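Local coordinates for TfuA domain-containing protein (Methanosarcina acetivorans, PDB 6XP8) that takes part in peptide backbone thioamidation, probably as the partner of a YcaO enzyme in the thioamide-forming step, at residues A55-R60 / A80-E85; E61-L66 / D87-V92. One frame throughout, in Å; residues are numbered along the deposited sequence.

Overall arrangement
Interactions 1 and 2 show how helix 59-67 of a parallel alpha/beta fold is joined first to the next helix, 78-86, and then to the loop that follows it. The first turn of helix 59-67, with the loop ahead of it, serves interaction 1, and its later turns serve interaction 2. Along the chain the two first segments, 55-60 and 61-66, come before strand 71-74 and their partners, 80-85 and 87-92, after it. The centres lie about 9 Å apart and the contacts touch, Met91 SD lying 3.8 Å from Arg82 C. A polar, charged junction thus passes into apolar packing within the TfuA-like family region, on one side of the chain's centre.

Interaction 1. Residues A55-R60 / A80-E85; sequences AAVGHR and ALRASE
The imidazole of His59 meets Glu85 and Arg82 with its edge: NE2 donates to Glu85 OE1 at 2.8 Å, the oxygen close to the ring plane, while CD2 rests 3.6 Å from Arg82 CD. The guanidinium of Arg82 likewise works at its edge, where Val57 O lies in plane, and it stands almost perpendicular to the imidazole, the planes 83° apart. Its grip on Val57 is side-on, NE at 2.8 Å and NH2 at 2.9 Å from the same carbonyl oxygen, with the methyl of Ala56 beside NH2. A bend at chi2 (-74°) turns the arginine chain out of its helix to the loop, past Val57 CG1.

The third nitrogen faces the other way: NH1 forms a salt bridge with Glu85 OE1 at 2.9 Å on the syn side of the carboxylate, whereas His59 NE2 reaches that oxygen from above the carboxylate plane. One oxygen therefore takes two donors, which hold the carboxylate between the ring and the guanidinium. The contact joins the start of helix 59-67, with Gly58 at its N-cap position, to helix 78-86, the next helix of the parallel alpha/beta fold, with strand 71-74 between them in sequence. Replacing Arg82 with a leucine would probably leave Val57 O without its paired donors and Glu85 without its salt-bridge mate. Helix 78-86 also packs against helix 96-102, where Ala83 touches Tyr98, and Met78 of the same helix contacts both Ala56 and Val57.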
# COMPACT_ATOMS: atom_id res chain seq x y z
N ALA A 55 -5.40 -17.11 -1.63
CA ALA A 55 -5.55 -16.28 -2.82
C ALA A 55 -4.37 -15.34 -3.09
O ALA A 55 -4.38 -14.65 -4.11
CB ALA A 55 -6.86 -15.50 -2.72
N ALA A 56 -3.37 -15.29 -2.21
CA ALA A 56 -2.25 -14.36 -2.38
C ALA A 56 -1.33 -14.76 -3.53
O ALA A 56 -1.09 -15.95 -3.75
CB ALA A 56 -1.46 -14.22 -1.08
N VAL A 57 -0.81 -13.75 -4.24
CA VAL A 57 0.17 -13.98 -5.31
C VAL A 57 1.41 -14.68 -4.73
O VAL A 57 1.94 -14.26 -3.70
CB VAL A 57 0.52 -12.67 -6.08
CG1 VAL A 57 1.18 -11.62 -5.19
CG2 VAL A 57 1.37 -12.96 -7.31
N GLY A 58 1.84 -15.77 -5.38
CA GLY A 58 2.93 -16.59 -4.84
C GLY A 58 4.29 -16.22 -5.40
O GLY A 58 4.38 -15.66 -6.50
N HIS A 59 5.34 -16.54 -4.64
CA HIS A 59 6.73 -16.34 -5.10
C HIS A 59 6.99 -17.06 -6.41
O HIS A 59 7.63 -16.50 -7.31
CB HIS A 59 7.75 -16.80 -4.04
CG HIS A 59 7.77 -15.98 -2.79
ND1 HIS A 59 8.57 -16.30 -1.71
CD2 HIS A 59 7.08 -14.86 -2.44
CE1 HIS A 59 8.38 -15.41 -0.75
NE2 HIS A 59 7.48 -14.53 -1.16
N ARG A 60 6.50 -18.30 -6.52
CA ARG A 60 6.63 -19.12 -7.74
C ARG A 60 6.13 -18.39 -9.00
O ARG A 60 6.78 -18.44 -10.05
CB ARG A 60 5.93 -20.49 -7.52
CG ARG A 60 5.42 -21.22 -8.76
CD ARG A 60 6.49 -22.03 -9.48
NE ARG A 60 6.12 -22.28 -10.88
CZ ARG A 60 6.96 -22.53 -11.88
NH1 ARG A 60 8.28 -22.59 -11.67
NH2 ARG A 60 6.49 -22.73 -13.10
N ALA A 80 5.05 -4.04 -2.38
CA ALA A 80 6.14 -3.68 -1.46
C ALA A 80 6.62 -4.89 -0.65
O ALA A 80 7.83 -5.11 -0.52
CB ALA A 80 5.70 -2.56 -0.53
N LEU A 81 5.67 -5.67 -0.14
CA LEU A 81 5.96 -6.88 0.62
C LEU A 81 6.71 -7.90 -0.24
O LEU A 81 7.77 -8.39 0.16
CB LEU A 81 4.67 -7.47 1.21
CG LEU A 81 4.79 -8.71 2.11
CD1 LEU A 81 5.60 -8.41 3.37
CD2 LEU A 81 3.41 -9.22 2.48
N ARG A 82 6.16 -8.21 -1.41
CA ARG A 82 6.80 -9.18 -2.32
C ARG A 82 8.16 -8.72 -2.84
O ARG A 82 9.09 -9.53 -2.94
CB ARG A 82 5.87 -9.55 -3.48
CG ARG A 82 4.68 -10.41 -3.09
CD ARG A 82 5.05 -11.86 -2.80
NE ARG A 82 3.85 -12.60 -2.42
CZ ARG A 82 3.44 -12.82 -1.17
NH1 ARG A 82 4.15 -12.39 -0.13
NH2 ARG A 82 2.31 -13.48 -0.96
N ALA A 83 8.30 -7.42 -3.14
CA ALA A 83 9.59 -6.90 -3.60
C ALA A 83 10.66 -7.04 -2.51
O ALA A 83 11.81 -7.35 -2.82
CB ALA A 83 9.47 -5.48 -4.10
N SER A 84 10.27 -6.85 -1.25
CA SER A 84 11.19 -7.03 -0.13
C SER A 84 11.65 -8.49 0.02
O SER A 84 12.75 -8.75 0.52
CB SER A 84 10.59 -6.52 1.18
OG SER A 84 9.65 -7.44 1.73
N GLU A 85 10.81 -9.42 -0.43
CA GLU A 85 11.10 -10.85 -0.38
C GLU A 85 11.85 -11.36 -1.61
O GLU A 85 12.55 -12.37 -1.53
CB GLU A 85 9.81 -11.66 -0.19
CG GLU A 85 9.06 -11.36 1.10
CD GLU A 85 7.59 -11.76 1.06
OE1 GLU A 85 7.05 -12.06 -0.02
OE2 GLU A 85 6.96 -11.75 2.14

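Interaction 2. Residues E61-L66 / D87-V92; sequences EILSAL and DTHGMV
Leu66 and Gly90 mark the nearest backbone approach, their CA atoms 6.8 Å apart where helical residues 61-66 pass the turn that follows a short 3-10 segment, 87-89. The leucine addresses main chain with both methyls: CD1 lies 3.7 Å from His89 O and also near Met91 N, while CD2 sits equally close to Gly90 O. Gly90 has a positive phi of 119°, a conformation in which a CB would collide with the carbonyl oxygen of His89.

One turn earlier, Leu63 brings CD2 to within 3.6 Å of His89 CB, and the same methyl lies obliquely to the imidazole. Ile62 uses its branch methyl, CG2, which meets Met91 SD at 3.9 Å. Met91 reaches Ile62 with an extended chain, CG anti to the backbone N (chi1 -169°), carrying the sulfur inward from the loop. No hydrogen bond crosses between the two segments; the side chains meet by van der Waals packing.

Ile62 and Met91 both reach Arg82 on helix 78-86, Ile62 also touches Leu33 of helix 33-38, and Leu66 and Met91 rest on Val72 of strand 71-74, alongside which Val92 begins edge strand 92-93.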
# COMPACT_ATOMS: atom_id res chain seq x y z
N GLU A 61 4.99 -17.71 -8.87
CA GLU A 61 4.38 -16.96 -9.97
C GLU A 61 5.24 -15.78 -10.43
O GLU A 61 5.38 -15.55 -11.63
CB GLU A 61 3.02 -16.41 -9.54
CG GLU A 61 2.02 -17.45 -9.08
CD GLU A 61 0.73 -16.80 -8.69
OE1 GLU A 61 0.19 -16.03 -9.50
OE2 GLU A 61 0.26 -17.05 -7.56
N ILE A 62 5.77 -15.04 -9.46
CA ILE A 62 6.62 -13.88 -9.73
C ILE A 62 7.93 -14.36 -10.38
O ILE A 62 8.34 -13.82 -11.41
CB ILE A 62 6.85 -13.01 -8.47
CG1 ILE A 62 5.53 -12.30 -8.09
CG2 ILE A 62 7.97 -11.98 -8.68
CD1 ILE A 62 5.40 -11.93 -6.63
N LEU A 63 8.53 -15.40 -9.80
CA LEU A 63 9.76 -16.00 -10.35
C LEU A 63 9.59 -16.53 -11.77
O LEU A 63 10.51 -16.38 -12.59
CB LEU A 63 10.31 -17.08 -9.42
CG LEU A 63 10.86 -16.63 -8.06
CD1 LEU A 63 11.14 -17.83 -7.17
CD2 LEU A 63 12.11 -15.77 -8.21
N SER A 64 8.43 -17.12 -12.07
CA SER A 64 8.11 -17.59 -13.42
C SER A 64 8.12 -16.42 -14.42
O SER A 64 8.74 -16.52 -15.49
CB SER A 64 6.75 -18.31 -13.46
OG SER A 64 6.46 -18.77 -14.77
N ALA A 65 7.45 -15.33 -14.06
CA ALA A 65 7.42 -14.10 -14.86
C ALA A 65 8.83 -13.55 -15.12
O ALA A 65 9.16 -13.21 -16.27
CB ALA A 65 6.53 -13.05 -14.20
N LEU A 66 9.64 -13.48 -14.07
CA LEU A 66 11.03 -12.99 -14.16
C LEU A 66 11.89 -13.87 -15.08
O LEU A 66 12.66 -13.35 -15.88
CB LEU A 66 11.66 -12.87 -12.77
CG LEU A 66 11.10 -11.81 -11.81
CD1 LEU A 66 11.55 -12.09 -10.39
CD2 LEU A 66 11.48 -10.39 -12.24
N ASP A 87 13.58 -9.16 -4.17
CA ASP A 87 14.49 -8.21 -4.84
C ASP A 87 15.82 -8.81 -5.27
O ASP A 87 16.38 -8.43 -6.30
CB ASP A 87 14.71 -6.91 -4.04
CG ASP A 87 15.07 -7.14 -2.57
OD1 ASP A 87 15.35 -8.29 -2.15
OD2 ASP A 87 15.05 -6.15 -1.81
N THR A 88 16.31 -9.77 -4.48
CA THR A 88 17.56 -10.49 -4.79
C THR A 88 17.41 -11.42 -6.01
O THR A 88 18.41 -11.86 -6.59
CB THR A 88 18.09 -11.29 -3.58
OG1 THR A 88 17.11 -12.25 -3.16
CG2 THR A 88 18.43 -10.36 -2.41
N HIS A 89 16.16 -11.68 -6.40
CA HIS A 89 15.82 -12.54 -7.54
C HIS A 89 15.45 -11.77 -8.82
O HIS A 89 15.17 -12.39 -9.85
CB HIS A 89 14.69 -13.49 -7.15
CG HIS A 89 15.10 -14.57 -6.20
ND1 HIS A 89 14.86 -14.49 -4.85
CD2 HIS A 89 15.72 -15.75 -6.41
CE1 HIS A 89 15.33 -15.58 -4.26
NE2 HIS A 89 15.85 -16.36 -5.19
N GLY A 90 15.43 -10.44 -8.74
CA GLY A 90 15.17 -9.60 -9.90
C GLY A 90 13.94 -8.71 -9.84
O GLY A 90 13.76 -7.86 -10.72
N MET A 91 13.09 -8.90 -8.83
CA MET A 91 11.95 -7.99 -8.63
C MET A 91 12.45 -6.62 -8.18
O MET A 91 13.29 -6.51 -7.30
CB MET A 91 10.93 -8.56 -7.64
CG MET A 91 9.62 -7.79 -7.60
SD MET A 91 8.37 -8.69 -6.67
CE MET A 91 7.08 -7.45 -6.50
N VAL A 92 11.92 -5.58 -8.82
CA VAL A 92 12.28 -4.20 -8.53
C VAL A 92 11.30 -3.68 -7.48
O VAL A 92 10.09 -3.72 -7.70
CB VAL A 92 12.19 -3.31 -9.80
CG1 VAL A 92 12.56 -1.86 -9.48
CG2 VAL A 92 13.08 -3.85 -10.92